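Local coordinates for protein Non-sulfated chondroitin lyase E66 (Autographa californica nucleopolyhedrovirus, PDB 3VSN) that cleaves non-sulfated chondroitin as a baculovirus envelope lyase essential for oral infectivity, and may digest the chondroitin sulfate barrier of the host midgut, at residues Leu109-Gly112 and Leu113-Cys117; Gly503-Asn507 and Gly508-His512. All coordinates share one frame; numbering follows the deposited sequence.

Interaction 1. Residues Leu109-Gly112 and Leu113-Cys117; sequences LING and LRIIC
The Arg114 side chain passes slantwise across Ile110, one turn earlier in helix 103-119 of the alpha/alpha-toroid domain, which partly matches the N-terminal helical domain of polysaccharide lyase family 8. Its CB rests near the carbonyl oxygens of Ile110 and Asn111. CG, set beside the backbone N by chi1 of -72°, comes closer, 3.3 Å from Ile110 O. From there the chain runs extended to NE, and CD still passes the same oxygen. NE then reaches the aliphatic part of Ile110, 4.0 Å from its CG1, and NH2 stands at a like distance from that carbon. The isoleucine branches lie over one face of the guanidinium: Ile110 CG2 sits 4.1 Å above the plane, offset toward the rim. NH2 makes a salt bridge to Glu163 of helix 161-175, so the charged end ties two helices together while its flat face lies on hydrocarbon.

The backbone of this turn is held by four i to i+4 hydrogen bonds, from the N-H groups of Leu113, Arg114, Ile115 and Ile116 to the carbonyls of residues 109 to 112. The one from Arg114 N to Ile110 O is the straightest, at 165°. Ile116 CG1 lies 3.4 Å from the backbone oxygen Gly112 O. Leu109 packs on helix 75-93 and Leu113 on Phe148 and Ile151 of helix 138-154, while Ile116 touches both helices, at Leu85 and Met144. On the partly exposed side, Asn111 gives its ND2 to Asp62 OD1 and meets Ile115. The isoleucine's CG1 lies 3.2 Å from Asn111 O, and its terminal CD1 is 3.7 Å from Asn111 ND2.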
loop_
_atom_site.group_PDB
_atom_site.type_symbol
_atom_site.label_atom_id
_atom_site.label_comp_id
_atom_site.label_asym_id
_atom_site.label_seq_id
_atom_site.Cartn_x
_atom_site.Cartn_y
_atom_site.Cartn_z
ATOM N N LEU A 109 -15.143 30.723 -12.519
ATOM C CA LEU A 109 -13.749 30.394 -12.228
ATOM C C LEU A 109 -12.855 31.638 -12.163
ATOM O O LEU A 109 -12.137 31.830 -11.181
ATOM C CB LEU A 109 -13.203 29.363 -13.225
ATOM C CG LEU A 109 -13.757 27.933 -13.116
ATOM C CD1 LEU A 109 -13.243 27.065 -14.254
ATOM C CD2 LEU A 109 -13.437 27.298 -11.765
ATOM N N ILE A 110 -12.909 32.486 -13.191
ATOM C CA ILE A 110 -12.112 33.719 -13.180
ATOM C C ILE A 110 -12.546 34.664 -12.045
ATOM O O ILE A 110 -11.700 35.285 -11.395
ATOM C CB ILE A 110 -12.056 34.421 -14.566
ATOM C CG1 ILE A 110 -10.970 35.507 -14.590
ATOM C CG2 ILE A 110 -13.407 35.002 -14.963
ATOM C CD1 ILE A 110 -9.554 34.981 -14.481
ATOM N N ASN A 111 -13.855 34.734 -11.792
ATOM C CA ASN A 111 -14.398 35.517 -10.680
ATOM C C ASN A 111 -13.883 35.009 -9.333
ATOM O O ASN A 111 -13.521 35.801 -8.461
ATOM C CB ASN A 111 -15.933 35.508 -10.706
ATOM C CG ASN A 111 -16.548 36.402 -9.642
ATOM O OD1 ASN A 111 -16.168 37.566 -9.491
ATOM N ND2 ASN A 111 -17.514 35.862 -8.902
ATOM N N GLY A 112 -13.846 33.684 -9.179
ATOM C CA GLY A 112 -13.289 33.051 -7.984
ATOM C C GLY A 112 -11.835 33.415 -7.754
ATOM O O GLY A 112 -11.428 33.676 -6.618
ATOM N N LEU A 113 -11.055 33.440 -8.833
ATOM C CA LEU A 113 -9.640 33.812 -8.760
ATOM C C LEU A 113 -9.469 35.284 -8.378
ATOM O O LEU A 113 -8.622 35.613 -7.544
ATOM C CB LEU A 113 -8.920 33.503 -10.080
ATOM C CG LEU A 113 -7.387 33.574 -10.091
ATOM C CD1 LEU A 113 -6.776 32.612 -9.078
ATOM C CD2 LEU A 113 -6.855 33.288 -11.488
ATOM N N ARG A 114 -10.278 36.154 -8.986
ATOM C CA ARG A 114 -10.307 37.581 -8.646
ATOM C C ARG A 114 -10.602 37.804 -7.166
ATOM O O ARG A 114 -9.951 38.630 -6.522
ATOM C CB ARG A 114 -11.359 38.321 -9.477
ATOM C CG ARG A 114 -11.005 38.508 -10.940
ATOM C CD ARG A 114 -12.195 39.075 -11.697
ATOM N NE ARG A 114 -11.968 39.088 -13.140
ATOM C CZ ARG A 114 -12.935 39.097 -14.053
ATOM N NH1 ARG A 114 -14.208 39.085 -13.679
ATOM N NH2 ARG A 114 -12.627 39.112 -15.342
ATOM N N ILE A 115 -11.583 37.069 -6.637
ATOM C CA ILE A 115 -11.965 37.180 -5.226
ATOM C C ILE A 115 -10.791 36.822 -4.306
ATOM O O ILE A 115 -10.499 37.553 -3.357
ATOM C CB ILE A 115 -13.228 36.346 -4.890
ATOM C CG1 ILE A 115 -14.460 36.922 -5.600
ATOM C CG2 ILE A 115 -13.478 36.319 -3.390
ATOM C CD1 ILE A 115 -15.645 35.977 -5.672
ATOM N N ILE A 116 -10.109 35.717 -4.606
ATOM C CA ILE A 116 -8.929 35.301 -3.836
ATOM C C ILE A 116 -7.812 36.350 -3.886
ATOM O O ILE A 116 -7.225 36.688 -2.855
ATOM C CB ILE A 116 -8.397 33.920 -4.297
ATOM C CG1 ILE A 116 -9.418 32.825 -3.977
ATOM C CG2 ILE A 116 -7.065 33.599 -3.626
ATOM C CD1 ILE A 116 -9.132 31.497 -4.646
ATOM N N CYS A 117 -7.534 36.869 -5.082
ATOM C CA CYS A 117 -6.492 37.882 -5.268
ATOM C C CYS A 117 -6.752 39.159 -4.470
ATOM O O CYS A 117 -5.815 39.779 -3.968
ATOM C CB CYS A 117 -6.305 38.200 -6.752
ATOM S SG CYS A 117 -5.504 36.860 -7.661
#

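Interaction 2. Residues Gly503-Asn507 and Gly508-His512; sequences GTTFN and GVVCH
The imidazole of His512 slants against Gly503, its CE1 3.6 Å from Gly503 CA, at the open end of a beta hairpin made of strands 504-506 and 509-513 and closed by a type I' turn from Phe506 to Val509. At the turn end, Asn507 CB lies 3.5 Å above one face of the Phe506 ring, offset toward the rim. The ring also packs against Phe490 of helix 490-496 and against Ile376.

Asn507 and Gly508 both have the positive phi that a type I' turn requires. The asparagine's amide oxygen OD1 accepts a bond from Arg374 N. Phe506 and Val509 form a hydrogen-bonded antiparallel pair: Phe506 N donates to Val509 O at 2.9 Å, nearly along the C=O axis. The return bond from Val509 N to Phe506 O is more bent, its donor 52° out of the carbonyl plane.

Next come Thr505 and Val510, a non-hydrogen-bonded pair whose side chains cross on the partly exposed face. Thr505 OG1 lies 3.6 Å from Val510 CG2, and Val510 CG1 lies 3.6 Å from Gly503 O. On the buried face, Thr504, Phe506, Val509 and Cys511 point toward the interior, where Thr504 and Cys511 meet Leu477 of strand 472-480. With chi1 at 72°, Cys511 SG stands between its backbone N and carbonyl carbon, 3.8 Å from Thr504 CB.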
loop_
_atom_site.group_PDB
_atom_site.type_symbol
_atom_site.label_atom_id
_atom_site.label_comp_id
_atom_site.label_asym_id
_atom_site.label_seq_id
_atom_site.Cartn_x
_atom_site.Cartn_y
_atom_site.Cartn_z
ATOM N N GLY A 503 -16.575 -24.303 4.156
ATOM C CA GLY A 503 -17.244 -23.649 3.033
ATOM C C GLY A 503 -18.027 -22.397 3.391
ATOM O O GLY A 503 -18.862 -21.940 2.606
ATOM N N THR A 504 -17.762 -21.826 4.564
ATOM C CA THR A 504 -18.393 -20.560 4.947
ATOM C C THR A 504 -17.929 -19.451 4.002
ATOM O O THR A 504 -16.753 -19.382 3.659
ATOM C CB THR A 504 -18.100 -20.198 6.416
ATOM O OG1 THR A 504 -18.618 -21.232 7.260
ATOM C CG2 THR A 504 -18.761 -18.876 6.805
ATOM N N THR A 505 -18.869 -18.603 3.585
ATOM C CA THR A 505 -18.620 -17.580 2.575
ATOM C C THR A 505 -18.839 -16.173 3.129
ATOM O O THR A 505 -19.816 -15.917 3.845
ATOM C CB THR A 505 -19.541 -17.789 1.351
ATOM O OG1 THR A 505 -19.393 -19.131 0.868
ATOM C CG2 THR A 505 -19.201 -16.816 0.223
ATOM N N PHE A 506 -17.919 -15.268 2.809
ATOM C CA PHE A 506 -18.169 -13.842 2.991
ATOM C C PHE A 506 -17.507 -13.015 1.895
ATOM O O PHE A 506 -16.320 -13.199 1.599
ATOM C CB PHE A 506 -17.721 -13.336 4.373
ATOM C CG PHE A 506 -18.024 -11.878 4.594
ATOM C CD1 PHE A 506 -19.341 -11.449 4.732
ATOM C CD2 PHE A 506 -17.003 -10.930 4.624
ATOM C CE1 PHE A 506 -19.638 -10.107 4.910
ATOM C CE2 PHE A 506 -17.296 -9.584 4.805
ATOM C CZ PHE A 506 -18.616 -9.174 4.950
ATOM N N ASN A 507 -18.285 -12.112 1.300
ATOM C CA ASN A 507 -17.758 -11.105 0.371
ATOM C C ASN A 507 -16.881 -11.712 -0.735
ATOM O O ASN A 507 -15.773 -11.232 -1.008
ATOM C CB ASN A 507 -16.994 -10.024 1.165
ATOM C CG ASN A 507 -16.805 -8.738 0.387
ATOM O OD1 ASN A 507 -17.506 -8.480 -0.590
ATOM N ND2 ASN A 507 -15.855 -7.916 0.826
ATOM N N GLY A 508 -17.377 -12.786 -1.348
ATOM C CA GLY A 508 -16.699 -13.446 -2.467
ATOM C C GLY A 508 -15.491 -14.303 -2.112
ATOM O O GLY A 508 -14.701 -14.656 -2.988
ATOM N N VAL A 509 -15.348 -14.635 -0.829
ATOM C CA VAL A 509 -14.259 -15.483 -0.352
ATOM C C VAL A 509 -14.837 -16.622 0.488
ATOM O O VAL A 509 -15.742 -16.408 1.297
ATOM C CB VAL A 509 -13.220 -14.673 0.463
ATOM C CG1 VAL A 509 -12.115 -15.575 0.988
ATOM C CG2 VAL A 509 -12.616 -13.565 -0.392
ATOM N N VAL A 510 -14.312 -17.827 0.281
ATOM C CA VAL A 510 -14.796 -19.034 0.944
ATOM C C VAL A 510 -13.660 -19.651 1.758
ATOM O O VAL A 510 -12.530 -19.720 1.279
ATOM C CB VAL A 510 -15.310 -20.057 -0.097
ATOM C CG1 VAL A 510 -15.902 -21.285 0.576
ATOM C CG2 VAL A 510 -16.337 -19.411 -1.015
ATOM N N CYS A 511 -13.955 -20.094 2.982
ATOM C CA CYS A 511 -12.932 -20.698 3.846
ATOM C C CYS A 511 -13.107 -22.206 4.052
ATOM O O CYS A 511 -14.228 -22.726 4.021
ATOM C CB CYS A 511 -12.863 -19.975 5.200
ATOM S SG CYS A 511 -14.254 -20.285 6.319
ATOM N N HIS A 512 -11.976 -22.886 4.249
ATOM C CA HIS A 512 -11.913 -24.316 4.539
ATOM C C HIS A 512 -10.793 -24.596 5.504
ATOM O O HIS A 512 -9.751 -23.941 5.459
ATOM C CB HIS A 512 -11.663 -25.114 3.260
ATOM C CG HIS A 512 -12.787 -25.029 2.254
ATOM N ND1 HIS A 512 -13.876 -25.813 2.321
ATOM C CD2 HIS A 512 -12.956 -24.215 1.141
ATOM C CE1 HIS A 512 -14.703 -25.519 1.300
ATOM N NE2 HIS A 512 -14.138 -24.539 0.580
#

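In the fold
Interaction 1 lies in the alpha/alpha toroid and interaction 2 in the beta-sandwich part of the chain; their centres are 54 Å apart and they do not touch. Both are local and away from the catalytic residues. Interaction 1 is the more buried: a helix packed on one side against neighbouring helices, with a partly exposed side at Asn111, Arg114 and Ile115. Interaction 2 is a partly buried hairpin at the edge of an antiparallel sheet: strand 504-506 is outermost, whereas strand 509-513 continues the sheet by backbone bonds to strand 550-558. Successive turns stack along one axis in the first; in the second, alternate residues are divided between an interior and a more open face.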